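Acetyl-CoA acetyltransferase (Elizabethkingia anophelis NUHP1, PDB 6BN2) probably catalyses the thiolase reaction that joins two acetyl-CoA molecules into acetoacetyl-CoA, or the reverse cleavage, through an acyl-cysteine intermediate. Local coordinates at residues M9-A17 / A107-E116; P53-V64 / G82-N93. All blocks are in the same frame, centred on the assembly; numbering follows the deposited sequence.

Interaction 1: residues M9-A17 / A107-E116; sequences MKEVFIVSA and AQAVKAGDVE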
loop_
_atom_site.group_PDB
_atom_site.type_symbol
_atom_site.label_atom_id
_atom_site.label_comp_id
_atom_site.label_asym_id
_atom_site.label_seq_id
_atom_site.Cartn_x
_atom_site.Cartn_y
_atom_site.Cartn_z
ATOM N N MET A 9 -19.801 -16.468 -8.039
ATOM C CA MET A 9 -18.751 -15.942 -7.175
ATOM C C MET A 9 -19.206 -15.939 -5.710
ATOM O O MET A 9 -20.369 -15.643 -5.428
ATOM C CB MET A 9 -18.358 -14.525 -7.613
ATOM C CG MET A 9 -16.888 -14.174 -7.398
ATOM S SD MET A 9 -15.775 -14.850 -8.655
ATOM C CE MET A 9 -16.402 -14.066 -10.141
ATOM N N LYS A 10 -18.285 -16.272 -4.796
ATOM C CA LYS A 10 -18.561 -16.249 -3.363
ATOM C C LYS A 10 -19.096 -14.893 -2.928
ATOM O O LYS A 10 -18.606 -13.847 -3.359
ATOM C CB LYS A 10 -17.286 -16.522 -2.560
ATOM C CG LYS A 10 -16.892 -17.954 -2.380
ATOM C CD LYS A 10 -15.782 -18.028 -1.353
ATOM C CE LYS A 10 -15.190 -19.415 -1.289
ATOM N NZ LYS A 10 -14.253 -19.538 -0.144
ATOM N N GLU A 11 -20.058 -14.913 -2.020
ATOM C CA GLU A 11 -20.488 -13.678 -1.391
ATOM C C GLU A 11 -19.481 -13.237 -0.335
ATOM O O GLU A 11 -18.748 -14.051 0.238
ATOM C CB GLU A 11 -21.867 -13.856 -0.752
ATOM C CG GLU A 11 -22.972 -14.160 -1.743
ATOM C CD GLU A 11 -24.252 -14.591 -1.051
ATOM O OE1 GLU A 11 -24.216 -15.592 -0.301
ATOM O OE2 GLU A 11 -25.286 -13.924 -1.247
ATOM N N VAL A 12 -19.443 -11.931 -0.083
ATOM C CA VAL A 12 -18.583 -11.348 0.936
ATOM C C VAL A 12 -19.453 -10.533 1.867
ATOM O O VAL A 12 -20.174 -9.635 1.415
ATOM C CB VAL A 12 -17.490 -10.451 0.332
ATOM C CG1 VAL A 12 -16.517 -9.995 1.431
ATOM C CG2 VAL A 12 -16.774 -11.212 -0.774
ATOM N N PHE A 13 -19.383 -10.838 3.152
ATOM C CA PHE A 13 -20.194 -10.171 4.158
ATOM C C PHE A 13 -19.331 -9.353 5.099
ATOM O O PHE A 13 -18.185 -9.704 5.376
ATOM C CB PHE A 13 -20.981 -11.194 4.962
ATOM C CG PHE A 13 -22.005 -11.903 4.157
ATOM C CD1 PHE A 13 -23.288 -11.376 4.041
ATOM C CD2 PHE A 13 -21.691 -13.075 3.485
ATOM C CE1 PHE A 13 -24.245 -12.019 3.277
ATOM C CE2 PHE A 13 -22.645 -13.721 2.720
ATOM C CZ PHE A 13 -23.922 -13.194 2.619
ATOM N N ILE A 14 -19.895 -8.251 5.588
ATOM C CA ILE A 14 -19.267 -7.431 6.618
ATOM C C ILE A 14 -19.891 -7.847 7.934
ATOM O O ILE A 14 -21.106 -7.685 8.120
ATOM C CB ILE A 14 -19.481 -5.931 6.359
ATOM C CG1 ILE A 14 -18.827 -5.524 5.034
ATOM C CG2 ILE A 14 -18.899 -5.109 7.515
ATOM C CD1 ILE A 14 -19.314 -4.164 4.533
ATOM N N VAL A 15 -19.082 -8.403 8.838
ATOM C CA VAL A 15 -19.620 -8.904 10.102
ATOM C C VAL A 15 -19.366 -7.942 11.259
ATOM O O VAL A 15 -20.022 -8.067 12.301
ATOM C CB VAL A 15 -19.090 -10.320 10.438
ATOM C CG1 VAL A 15 -19.673 -11.354 9.464
ATOM C CG2 VAL A 15 -17.566 -10.378 10.455
ATOM N N SER A 16 -18.438 -7.000 11.113
ATOM C CA SER A 16 -18.295 -5.936 12.101
ATOM C C SER A 16 -17.641 -4.747 11.414
ATOM O O SER A 16 -16.968 -4.893 10.390
ATOM C CB SER A 16 -17.475 -6.392 13.312
ATOM O OG SER A 16 -16.154 -6.689 12.918
ATOM N N ALA A 17 -17.864 -3.566 11.985
ATOM C CA ALA A 17 -17.412 -2.321 11.362
ATOM C C ALA A 17 -17.379 -1.232 12.419
ATOM O O ALA A 17 -18.425 -0.904 12.994
ATOM C CB ALA A 17 -18.344 -1.923 10.207
ATOM N N ALA A 107 -12.166 -7.905 -0.138
ATOM C CA ALA A 107 -13.283 -8.631 -0.725
ATOM C C ALA A 107 -12.810 -9.503 -1.885
ATOM O O ALA A 107 -13.271 -10.644 -2.051
ATOM C CB ALA A 107 -14.369 -7.639 -1.168
ATOM N N GLN A 108 -11.863 -8.999 -2.676
ATOM C CA GLN A 108 -11.334 -9.788 -3.779
ATOM C C GLN A 108 -10.581 -11.007 -3.273
ATOM O O GLN A 108 -10.624 -12.062 -3.909
ATOM C CB GLN A 108 -10.432 -8.925 -4.665
ATOM C CG GLN A 108 -11.244 -7.865 -5.422
ATOM C CD GLN A 108 -10.397 -6.853 -6.145
ATOM O OE1 GLN A 108 -9.422 -6.350 -5.611
ATOM N NE2 GLN A 108 -10.758 -6.559 -7.385
ATOM N N ALA A 109 -9.883 -10.882 -2.138
ATOM C CA ALA A 109 -9.210 -12.045 -1.552
ATOM C C ALA A 109 -10.215 -13.117 -1.135
ATOM O O ALA A 109 -9.940 -14.322 -1.268
ATOM C CB ALA A 109 -8.360 -11.621 -0.350
ATOM N N VAL A 110 -11.384 -12.705 -0.632
ATOM C CA VAL A 110 -12.434 -13.675 -0.310
ATOM C C VAL A 110 -13.002 -14.293 -1.589
ATOM O O VAL A 110 -13.148 -15.519 -1.695
ATOM C CB VAL A 110 -13.549 -13.026 0.537
ATOM C CG1 VAL A 110 -14.691 -14.047 0.819
ATOM C CG2 VAL A 110 -12.995 -12.505 1.865
ATOM N N LYS A 111 -13.333 -13.454 -2.577
ATOM C CA LYS A 111 -13.929 -13.970 -3.812
ATOM C C LYS A 111 -12.969 -14.874 -4.576
ATOM O O LYS A 111 -13.411 -15.814 -5.257
ATOM C CB LYS A 111 -14.388 -12.804 -4.696
ATOM C CG LYS A 111 -15.565 -12.063 -4.111
ATOM C CD LYS A 111 -15.823 -10.725 -4.778
ATOM C CE LYS A 111 -16.334 -10.865 -6.191
ATOM N NZ LYS A 111 -16.792 -9.516 -6.683
ATOM N N ALA A 112 -11.666 -14.606 -4.485
ATOM C CA ALA A 112 -10.660 -15.411 -5.166
ATOM C C ALA A 112 -10.434 -16.749 -4.488
ATOM O O ALA A 112 -9.673 -17.566 -5.018
ATOM C CB ALA A 112 -9.336 -14.646 -5.248
ATOM N N GLY A 113 -11.057 -16.974 -3.335
ATOM C CA GLY A 113 -10.976 -18.229 -2.622
ATOM C C GLY A 113 -9.844 -18.337 -1.629
ATOM O O GLY A 113 -9.651 -19.415 -1.052
ATOM N N ASP A 114 -9.107 -17.255 -1.387
ATOM C CA ASP A 114 -7.853 -17.368 -0.654
ATOM C C ASP A 114 -8.003 -17.193 0.844
ATOM O O ASP A 114 -7.192 -17.745 1.601
ATOM C CB ASP A 114 -6.847 -16.342 -1.170
ATOM C CG ASP A 114 -6.410 -16.645 -2.570
ATOM O OD1 ASP A 114 -6.006 -17.800 -2.804
ATOM O OD2 ASP A 114 -6.487 -15.734 -3.421
ATOM N N VAL A 115 -9.003 -16.437 1.298
ATOM C CA VAL A 115 -9.227 -16.257 2.731
ATOM C C VAL A 115 -10.717 -16.359 3.022
ATOM O O VAL A 115 -11.560 -16.062 2.166
ATOM C CB VAL A 115 -8.698 -14.904 3.254
ATOM C CG1 VAL A 115 -7.166 -14.782 3.024
ATOM C CG2 VAL A 115 -9.457 -13.761 2.595
ATOM N N GLU A 116 -11.030 -16.769 4.254
ATOM C CA GLU A 116 -12.402 -16.823 4.748
ATOM C C GLU A 116 -12.728 -15.696 5.716
ATOM O O GLU A 116 -13.909 -15.405 5.926
ATOM C CB GLU A 116 -12.661 -18.159 5.454
ATOM C CG GLU A 116 -12.399 -19.378 4.572
ATOM C CD GLU A 116 -13.441 -19.545 3.493
ATOM O OE1 GLU A 116 -14.660 -19.665 3.821
ATOM O OE2 GLU A 116 -13.044 -19.572 2.313
HETATM O O HOH W 1 -12.682 -17.547 0.046
HETATM O O HOH W 2 -16.151 -20.358 1.630
HETATM O O HOH W 3 -15.723 -17.048 -5.577
#

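Interaction 2: residues P53-V64 / G82-N93; sequences PAEIQDVYMGNV and GLPNTTPTTAVN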
loop_
_atom_site.group_PDB
_atom_site.type_symbol
_atom_site.label_atom_id
_atom_site.label_comp_id
_atom_site.label_asym_id
_atom_site.label_seq_id
_atom_site.Cartn_x
_atom_site.Cartn_y
_atom_site.Cartn_z
ATOM N N PRO A 53 -9.035 -13.899 17.605
ATOM C CA PRO A 53 -8.154 -13.192 16.659
ATOM C C PRO A 53 -7.468 -14.112 15.663
ATOM O O PRO A 53 -7.135 -13.669 14.550
ATOM C CB PRO A 53 -7.145 -12.500 17.585
ATOM C CG PRO A 53 -7.905 -12.307 18.873
ATOM C CD PRO A 53 -8.753 -13.536 19.006
ATOM N N ALA A 54 -7.258 -15.383 16.018
ATOM C CA ALA A 54 -6.574 -16.281 15.096
ATOM C C ALA A 54 -7.429 -16.661 13.893
ATOM O O ALA A 54 -6.914 -17.296 12.962
ATOM C CB ALA A 54 -6.108 -17.544 15.827
ATOM N N GLU A 55 -8.714 -16.290 13.872
ATOM C CA GLU A 55 -9.502 -16.533 12.671
ATOM C C GLU A 55 -9.136 -15.584 11.533
ATOM O O GLU A 55 -9.455 -15.880 10.370
ATOM C CB GLU A 55 -10.989 -16.385 12.979
ATOM C CG GLU A 55 -11.558 -17.456 13.923
ATOM C CD GLU A 55 -11.838 -18.785 13.237
ATOM O OE1 GLU A 55 -11.640 -18.886 12.007
ATOM O OE2 GLU A 55 -12.283 -19.730 13.929
ATOM N N ILE A 56 -8.495 -14.453 11.840
ATOM C CA ILE A 56 -8.180 -13.439 10.826
ATOM C C ILE A 56 -6.989 -13.901 9.994
ATOM O O ILE A 56 -5.922 -14.204 10.539
ATOM C CB ILE A 56 -7.893 -12.082 11.488
ATOM C CG1 ILE A 56 -9.141 -11.562 12.202
ATOM C CG2 ILE A 56 -7.408 -11.067 10.441
ATOM C CD1 ILE A 56 -10.390 -11.512 11.301
ATOM N N GLN A 57 -7.153 -13.937 8.666
ATOM C CA GLN A 57 -6.104 -14.497 7.804
ATOM C C GLN A 57 -5.249 -13.448 7.109
ATOM O O GLN A 57 -4.213 -13.803 6.518
ATOM C CB GLN A 57 -6.725 -15.418 6.753
ATOM C CG GLN A 57 -7.293 -16.687 7.385
ATOM C CD GLN A 57 -8.089 -17.500 6.385
ATOM O OE1 GLN A 57 -9.305 -17.343 6.267
ATOM N NE2 GLN A 57 -7.397 -18.359 5.635
ATOM N N ASP A 58 -5.645 -12.181 7.163
ATOM C CA ASP A 58 -4.897 -11.095 6.539
ATOM C C ASP A 58 -5.471 -9.803 7.097
ATOM O O ASP A 58 -6.580 -9.777 7.641
ATOM C CB ASP A 58 -5.002 -11.131 5.002
ATOM C CG ASP A 58 -3.729 -10.635 4.300
ATOM O OD1 ASP A 58 -2.982 -9.814 4.880
ATOM O OD2 ASP A 58 -3.505 -11.055 3.140
ATOM N N VAL A 59 -4.690 -8.741 6.971
ATOM C CA VAL A 59 -5.064 -7.405 7.430
ATOM C C VAL A 59 -4.599 -6.441 6.353
ATOM O O VAL A 59 -3.396 -6.387 6.064
ATOM C CB VAL A 59 -4.393 -7.035 8.762
ATOM C CG1 VAL A 59 -4.750 -5.582 9.159
ATOM C CG2 VAL A 59 -4.778 -8.009 9.899
ATOM N N TYR A 60 -5.526 -5.665 5.788
ATOM C CA TYR A 60 -5.192 -4.603 4.835
ATOM C C TYR A 60 -5.579 -3.277 5.462
ATOM O O TYR A 60 -6.751 -3.079 5.795
ATOM C CB TYR A 60 -5.948 -4.738 3.515
ATOM C CG TYR A 60 -5.650 -5.964 2.673
ATOM C CD1 TYR A 60 -6.484 -6.288 1.610
ATOM C CD2 TYR A 60 -4.560 -6.796 2.941
ATOM C CE1 TYR A 60 -6.249 -7.391 0.822
ATOM C CE2 TYR A 60 -4.322 -7.919 2.155
ATOM C CZ TYR A 60 -5.161 -8.208 1.095
ATOM O OH TYR A 60 -4.926 -9.309 0.277
ATOM N N MET A 61 -4.616 -2.370 5.626
ATOM C CA MET A 61 -4.918 -1.059 6.200
ATOM C C MET A 61 -4.491 0.052 5.255
ATOM O O MET A 61 -3.313 0.136 4.881
ATOM C CB MET A 61 -4.236 -0.873 7.562
ATOM C CG MET A 61 -4.801 -1.794 8.646
ATOM S SD MET A 61 -6.561 -1.484 9.051
ATOM C CE MET A 61 -6.374 -0.133 10.242
ATOM N N GLY A 62 -5.438 0.927 4.918
ATOM C CA GLY A 62 -5.091 2.149 4.200
ATOM C C GLY A 62 -4.281 3.087 5.084
ATOM O O GLY A 62 -4.504 3.186 6.287
ATOM N N ASN A 63 -3.315 3.772 4.466
ATOM C CA ASN A 63 -2.413 4.644 5.219
ATOM C C ASN A 63 -1.649 5.485 4.201
ATOM O O ASN A 63 -0.834 4.939 3.464
ATOM C CB ASN A 63 -1.498 3.758 6.067
ATOM C CG ASN A 63 -0.637 4.520 7.067
ATOM O OD1 ASN A 63 -0.844 5.705 7.397
ATOM N ND2 ASN A 63 0.332 3.820 7.573
ATOM N N VAL A 64 -1.951 6.783 4.101
ATOM C CA VAL A 64 -1.418 7.574 2.994
ATOM C C VAL A 64 -0.029 8.105 3.320
ATOM O O VAL A 64 0.832 8.216 2.429
ATOM C CB VAL A 64 -2.373 8.724 2.661
ATOM C CG1 VAL A 64 -1.782 9.590 1.540
ATOM C CG2 VAL A 64 -3.724 8.145 2.244
ATOM N N GLY A 82 -3.874 -7.068 19.157
ATOM C CA GLY A 82 -3.933 -8.392 19.723
ATOM C C GLY A 82 -4.034 -9.519 18.723
ATOM O O GLY A 82 -4.263 -10.665 19.136
ATOM N N LEU A 83 -3.915 -9.232 17.426
ATOM C CA LEU A 83 -3.814 -10.316 16.458
ATOM C C LEU A 83 -2.479 -11.027 16.649
ATOM O O LEU A 83 -1.488 -10.399 17.038
ATOM C CB LEU A 83 -3.931 -9.789 15.033
ATOM C CG LEU A 83 -5.353 -9.303 14.693
ATOM C CD1 LEU A 83 -5.398 -8.511 13.401
ATOM C CD2 LEU A 83 -6.272 -10.508 14.569
ATOM N N PRO A 84 -2.426 -12.332 16.402
ATOM C CA PRO A 84 -1.177 -13.071 16.634
ATOM C C PRO A 84 -0.126 -12.759 15.575
ATOM O O PRO A 84 -0.423 -12.234 14.503
ATOM C CB PRO A 84 -1.614 -14.538 16.562
ATOM C CG PRO A 84 -2.810 -14.530 15.684
ATOM C CD PRO A 84 -3.537 -13.232 16.046
ATOM N N ASN A 85 1.123 -13.121 15.900
ATOM C CA ASN A 85 2.232 -12.893 14.972
ATOM C C ASN A 85 2.187 -13.826 13.771
ATOM O O ASN A 85 3.079 -13.751 12.912
ATOM C CB ASN A 85 3.572 -13.004 15.729
ATOM C CG ASN A 85 3.845 -14.394 16.305
ATOM O OD1 ASN A 85 3.346 -15.410 15.823
ATOM N ND2 ASN A 85 4.678 -14.437 17.340
ATOM N N THR A 86 1.174 -14.685 13.684
ATOM C CA THR A 86 0.941 -15.509 12.508
ATOM C C THR A 86 0.038 -14.819 11.484
ATOM O O THR A 86 -0.299 -15.431 10.465
ATOM C CB THR A 86 0.355 -16.870 12.932
ATOM O OG1 THR A 86 -0.789 -16.654 13.784
ATOM C CG2 THR A 86 1.401 -17.685 13.712
ATOM N N THR A 87 -0.352 -13.561 11.725
ATOM C CA THR A 87 -1.259 -12.830 10.841
ATOM C C THR A 87 -0.494 -12.023 9.796
ATOM O O THR A 87 0.194 -11.056 10.160
ATOM C CB THR A 87 -2.132 -11.873 11.648
ATOM O OG1 THR A 87 -2.653 -12.553 12.797
ATOM C CG2 THR A 87 -3.297 -11.358 10.789
ATOM N N PRO A 88 -0.641 -12.322 8.503
ATOM C CA PRO A 88 -0.072 -11.433 7.468
ATOM C C PRO A 88 -0.729 -10.058 7.473
ATOM O O PRO A 88 -1.910 -9.914 7.804
ATOM C CB PRO A 88 -0.382 -12.170 6.158
ATOM C CG PRO A 88 -0.511 -13.631 6.588
ATOM C CD PRO A 88 -1.234 -13.535 7.919
ATOM N N THR A 89 0.035 -9.037 7.057
ATOM C CA THR A 89 -0.492 -7.666 7.040
ATOM C C THR A 89 0.112 -6.870 5.884
ATOM O O THR A 89 1.284 -7.053 5.542
ATOM C CB THR A 89 -0.177 -6.907 8.350
ATOM O OG1 THR A 89 1.242 -6.770 8.483
ATOM C CG2 THR A 89 -0.692 -7.648 9.587
ATOM N N THR A 90 -0.673 -5.931 5.337
ATOM C CA THR A 90 -0.231 -5.069 4.230
ATOM C C THR A 90 -0.850 -3.677 4.372
ATOM O O THR A 90 -2.022 -3.550 4.721
ATOM C CB THR A 90 -0.632 -5.681 2.865
ATOM O OG1 THR A 90 0.094 -6.901 2.651
ATOM C CG2 THR A 90 -0.338 -4.722 1.684
ATOM N N ALA A 91 -0.075 -2.637 4.072
ATOM C CA ALA A 91 -0.593 -1.269 4.050
ATOM C C ALA A 91 -0.822 -0.827 2.610
ATOM O O ALA A 91 -0.001 -1.105 1.730
ATOM C CB ALA A 91 0.367 -0.295 4.753
ATOM N N VAL A 92 -1.940 -0.140 2.364
ATOM C CA VAL A 92 -2.299 0.239 0.996
ATOM C C VAL A 92 -2.460 1.752 0.896
ATOM O O VAL A 92 -2.901 2.421 1.842
ATOM C CB VAL A 92 -3.553 -0.526 0.504
ATOM C CG1 VAL A 92 -3.949 -1.624 1.480
ATOM C CG2 VAL A 92 -4.703 0.377 0.185
ATOM N N ASN A 93 -2.041 2.302 -0.240
ATOM C CA ASN A 93 -2.033 3.748 -0.459
ATOM C C ASN A 93 -2.626 4.057 -1.833
ATOM O O ASN A 93 -1.943 3.966 -2.862
ATOM C CB ASN A 93 -0.613 4.291 -0.327
ATOM C CG ASN A 93 -0.534 5.788 -0.569
ATOM O OD1 ASN A 93 -1.546 6.476 -0.742
ATOM N ND2 ASN A 93 0.690 6.305 -0.591
HETATM O O HOH W 4 -4.475 -14.558 12.798
HETATM O O HOH W 5 -0.617 -9.314 3.861
HETATM O O HOH W 6 1.697 9.076 -0.212
#

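Interaction 1: residues M9-A17 / A107-E116
Lys10 and Lys111 bring the two backbones closest in register, with their CA atoms 5.2 Å apart. The contact runs from Met9 through Val12 along the last turns of the helix; the short axes of strand 12-17 and helix 107-111 approach to 9.1 Å, with 129° between their N-to-C directions. The helix finishes in a Schellman motif: Gly113, at phi 90°, donates back to Val110 O, and Asp114 N reaches Ala109 O. No direct hydrogen bond joins the segments; water 3 instead accepts from Lys10 N and donates to Lys111 O.

Val12 is the apolar wedge. With CG1 anti to the backbone N (chi1 -173°), that methyl is directed at Ala107 CB, 4.1 Å away. Its other methyl, CG2, sits 3.9 Å from Val110 CG1 and presses crosswise on the Lys111 stem at CG, 3.6 Å away. The far end of that lysine is bound to Tyr286 OH. This is helix-on-sheet packing within the N-terminal thiolase domain: strand 12-24 lies between strands 258-268 and 281-290, and helix 98-111 packs on its beginning, at Val12. Met9 crosses the outer part of Lys111 at about a right angle, CG meeting CE at 3.6 Å.

Beyond the helix end, extended Lys10 passes Val110 O and places NZ 2.7 Å from Glu116 OE2 in a salt bridge. The bent glutamate folds back to meet it, and Ser268 OG holds its OE1. Two waters also accept from Lys10 NZ: water 2 donates to Glu116 OE1, while water 1 lies within hydrogen-bonding distance of the carbonyls of Val110 and Val115, 2.7 Å from Val110 O.

Interaction 2: residues P53-V64 / G82-N93
The Tyr60 ring and the Thr90 side chain run side by side in the same direction, CD2 lying 4.1 Å from Thr90 CB; Met105 and Ala106 of helix 98-111 and Met105 of the second subunit also pack on Tyr60. Tyr60 and Thr90 are paired on the parallel strands 59-62 and 89-93 of a beta-alpha-beta unit, joined by helix 73-80; Asp58 and Pro88 lie just before those strands. The Asp58 side chain crosses that of Pro88 at about a right angle. Val59 N donates to Asp58 OD1 at 2.9 Å, on the anti side and 19° out of the carboxylate plane, and gives Pro88 O only a weak bond. Water 5 also donates to Asp58 OD1, and Lys101 of the second subunit pairs with OD2, which would favour a charged carboxylate. Pro88 further sets CD 3.3 Å from Gln57 O.

In the bonded register Met61 faces Ala91 and Gly62 faces Val92. Thr90 N approaches Val59 O almost head-on, at 2.9 Å, and Met61 N treats Thr90 O likewise. Val92 N differs: it reaches Met61 O at 2.9 Å from 40° above the carbonyl plane. Asn63 N closes the series on Val92 O.

On the face carrying Val59 and Thr89, where Thr89 and Leu83 touch helix 73-80, Val59 CG2 and Leu83 CD1 meet tip to tip at 3.6 Å. Leu83 offers its other methyl, CD2, to Pro53 and, crosswise, to Ile56. Thr87 divides its labour: with chi1 at -46° OG1 lies beside the backbone N and CG2 is anti to it, packing against Val59 CG2, whereas OG1 accepts from water 4, which also donates to Ile56 O. Thr87 OG1 itself donates to Pro84 O at 2.8 Å, from the same face of that carbonyl as Thr87 N.

Overall arrangement
Interaction 2 is nested along the chain inside the loop closed by interaction 1, and their centres lie 15 Å apart. Both belong to the N-terminal thiolase domain and reach one mixed sheet: strand 89-93 is outermost within the chain, followed by 59-62, 117-125, 258-268 and then 12-24. Helix 98-111, directly after strand 89-93, leads from interaction 2 back to interaction 1. The two also touch, Gln57 OE1 probably accepting from Glu116 N. Each contact borders the second subunit; at Ala91 and Asn93 an antiparallel strand of that subunit continues the sheet, so the 53-64/82-93 pair links the domain core to the dimer interface.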